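Galactose-binding lectin (Arachis hypogaea, PDB 2PEL) binds galactose-containing carbohydrates as a homotetrameric, calcium- and manganese-containing legume lectin of the peanut. Local coordinates at residues N19-V24 and V43-Y48. Sequence-based numbering, arbitrary orientation.
Sequences NFQGDV and VGRVLY
Asn19 and Leu47 exchange both backbone hydrogen bonds, as do Gln21 and Arg45, pairing strands 19-22 and 43-48 antiparallel, their axes approaching to 4.7 Å. Between these pairs Phe20 faces Val46 in a non-hydrogen-bonded pair. Beyond Gly22, whose phi is positive at 77°, segment 19-24 leaves the strand: Asp23 N still reaches Val43 O at 2.7 Å, and Asp23 OD2, also bonded to Ser42 OG, takes Val43 N at 3.0 Å on its anti side, well out of the carboxylate plane. On the face of Gln21, Arg45 and Leu47, the amide oxygen Gln21 OE1 accepts from Arg45 NH2 at 2.9 Å and from Arg45 NE at 3.0 Å. A bend at chi3 of Arg45 (-35°) turns the guanidinium side-on to the amide, their planes only 18° apart. Thr94 receives the amide nitrogen of Gln21 on its carbonyl and Arg45 NH2 on its hydroxyl, tying a loop to this edge. Leu47 CD1 lies 3.5 Å from Gln21 OE1. On the opposite face, Phe20 CE1 meets Val46 CG2 at 3.6 Å, both side chains reaching Ile32. This is the edge of the seven-stranded antiparallel sheet in the legume lectin jelly roll, strand 18-22 outermost within the chain and 201-209 flanking 43-53 on its other side.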
loop_
_atom_site.group_PDB
_atom_site.type_symbol
_atom_site.label_atom_id
_atom_site.label_comp_id
_atom_site.label_asym_id
_atom_site.label_seq_id
_atom_site.Cartn_x
_atom_site.Cartn_y
_atom_site.Cartn_z
ATOM N N ASN A 19 20.022 -9.591 1.847
ATOM C CA ASN A 19 21.419 -9.907 1.986
ATOM C C ASN A 19 21.578 -10.712 3.295
ATOM O O ASN A 19 21.093 -10.209 4.317
ATOM C CB ASN A 19 22.268 -8.661 2.191
ATOM C CG ASN A 19 22.533 -7.698 1.069
ATOM O OD1 ASN A 19 23.022 -6.576 1.380
ATOM N ND2 ASN A 19 22.254 -8.019 -0.196
ATOM N N PHE A 20 22.248 -11.830 3.250
ATOM C CA PHE A 20 22.516 -12.665 4.451
ATOM C C PHE A 20 23.998 -12.532 4.779
ATOM O O PHE A 20 24.845 -12.479 3.874
ATOM C CB PHE A 20 22.044 -14.099 4.275
ATOM C CG PHE A 20 20.568 -14.231 4.002
ATOM C CD1 PHE A 20 19.646 -14.191 5.031
ATOM C CD2 PHE A 20 20.105 -14.398 2.691
ATOM C CE1 PHE A 20 18.286 -14.321 4.790
ATOM C CE2 PHE A 20 18.748 -14.529 2.424
ATOM C CZ PHE A 20 17.840 -14.488 3.478
ATOM N N GLN A 21 24.324 -12.442 6.043
ATOM C CA GLN A 21 25.727 -12.325 6.486
ATOM C C GLN A 21 25.846 -13.311 7.659
ATOM O O GLN A 21 24.968 -13.266 8.537
ATOM C CB GLN A 21 26.150 -10.919 6.853
ATOM C CG GLN A 21 25.789 -9.861 5.827
ATOM C CD GLN A 21 26.381 -8.510 6.166
ATOM O OE1 GLN A 21 26.332 -8.133 7.350
ATOM N NE2 GLN A 21 26.953 -7.759 5.228
ATOM N N GLY A 22 26.861 -14.168 7.621
ATOM C CA GLY A 22 27.054 -15.149 8.699
ATOM C C GLY A 22 26.171 -16.386 8.741
ATOM O O GLY A 22 25.811 -16.944 7.683
ATOM N N ASP A 23 25.824 -16.836 9.939
ATOM C CA ASP A 23 25.038 -18.051 10.187
ATOM C C ASP A 23 23.559 -18.005 9.871
ATOM O O ASP A 23 22.827 -18.900 10.385
ATOM C CB ASP A 23 25.346 -18.443 11.657
ATOM C CG ASP A 23 26.844 -18.584 11.884
ATOM O OD1 ASP A 23 27.427 -19.133 10.914
ATOM O OD2 ASP A 23 27.469 -18.202 12.902
ATOM N N VAL A 24 23.066 -17.089 9.058
ATOM C CA VAL A 24 21.652 -16.994 8.729
ATOM C C VAL A 24 21.089 -18.158 7.915
ATOM O O VAL A 24 21.737 -18.585 6.966
ATOM C CB VAL A 24 21.312 -15.705 7.936
ATOM C CG1 VAL A 24 19.827 -15.423 8.089
ATOM C CG2 VAL A 24 22.128 -14.515 8.363
ATOM N N VAL A 43 27.146 -15.828 14.644
ATOM C CA VAL A 43 26.689 -14.473 14.301
ATOM C C VAL A 43 25.962 -14.670 12.958
ATOM O O VAL A 43 26.492 -15.364 12.070
ATOM C CB VAL A 43 27.784 -13.395 14.190
ATOM C CG1 VAL A 43 27.292 -12.064 13.576
ATOM C CG2 VAL A 43 28.478 -13.035 15.503
ATOM N N GLY A 44 24.793 -14.088 12.892
ATOM C CA GLY A 44 23.938 -14.112 11.688
ATOM C C GLY A 44 23.319 -12.701 11.566
ATOM O O GLY A 44 22.849 -12.147 12.565
ATOM N N ARG A 45 23.335 -12.120 10.387
ATOM C CA ARG A 45 22.759 -10.777 10.172
ATOM C C ARG A 45 21.988 -10.839 8.859
ATOM O O ARG A 45 22.415 -11.593 7.974
ATOM C CB ARG A 45 23.847 -9.713 10.167
ATOM C CG ARG A 45 24.830 -9.886 11.325
ATOM C CD ARG A 45 25.628 -8.657 11.592
ATOM N NE ARG A 45 25.945 -7.923 10.362
ATOM C CZ ARG A 45 26.610 -6.753 10.412
ATOM N NH1 ARG A 45 27.035 -6.246 11.574
ATOM N NH2 ARG A 45 26.826 -6.016 9.311
ATOM N N VAL A 46 20.891 -10.132 8.767
ATOM C CA VAL A 46 20.053 -10.077 7.555
ATOM C C VAL A 46 19.882 -8.572 7.278
ATOM O O VAL A 46 19.758 -7.758 8.231
ATOM C CB VAL A 46 18.810 -10.938 7.743
ATOM C CG1 VAL A 46 17.786 -10.393 8.729
ATOM C CG2 VAL A 46 18.092 -11.169 6.424
ATOM N N LEU A 47 19.919 -8.166 6.009
ATOM C CA LEU A 47 19.785 -6.734 5.685
ATOM C C LEU A 47 18.888 -6.487 4.472
ATOM O O LEU A 47 18.845 -7.358 3.594
ATOM C CB LEU A 47 21.162 -6.086 5.411
ATOM C CG LEU A 47 22.057 -5.810 6.622
ATOM C CD1 LEU A 47 23.022 -6.949 6.876
ATOM C CD2 LEU A 47 22.860 -4.545 6.357
ATOM N N TYR A 48 18.236 -5.318 4.516
ATOM C CA TYR A 48 17.437 -4.932 3.334
ATOM C C TYR A 48 18.603 -4.607 2.357
ATOM O O TYR A 48 19.464 -3.778 2.702
ATOM C CB TYR A 48 16.521 -3.729 3.569
ATOM C CG TYR A 48 15.768 -3.349 2.322
ATOM C CD1 TYR A 48 15.001 -4.329 1.676
ATOM C CD2 TYR A 48 15.812 -2.066 1.765
ATOM C CE1 TYR A 48 14.276 -4.073 0.503
ATOM C CE2 TYR A 48 15.093 -1.787 0.595
ATOM C CZ TYR A 48 14.347 -2.778 -0.017
ATOM O OH TYR A 48 13.639 -2.458 -1.148
#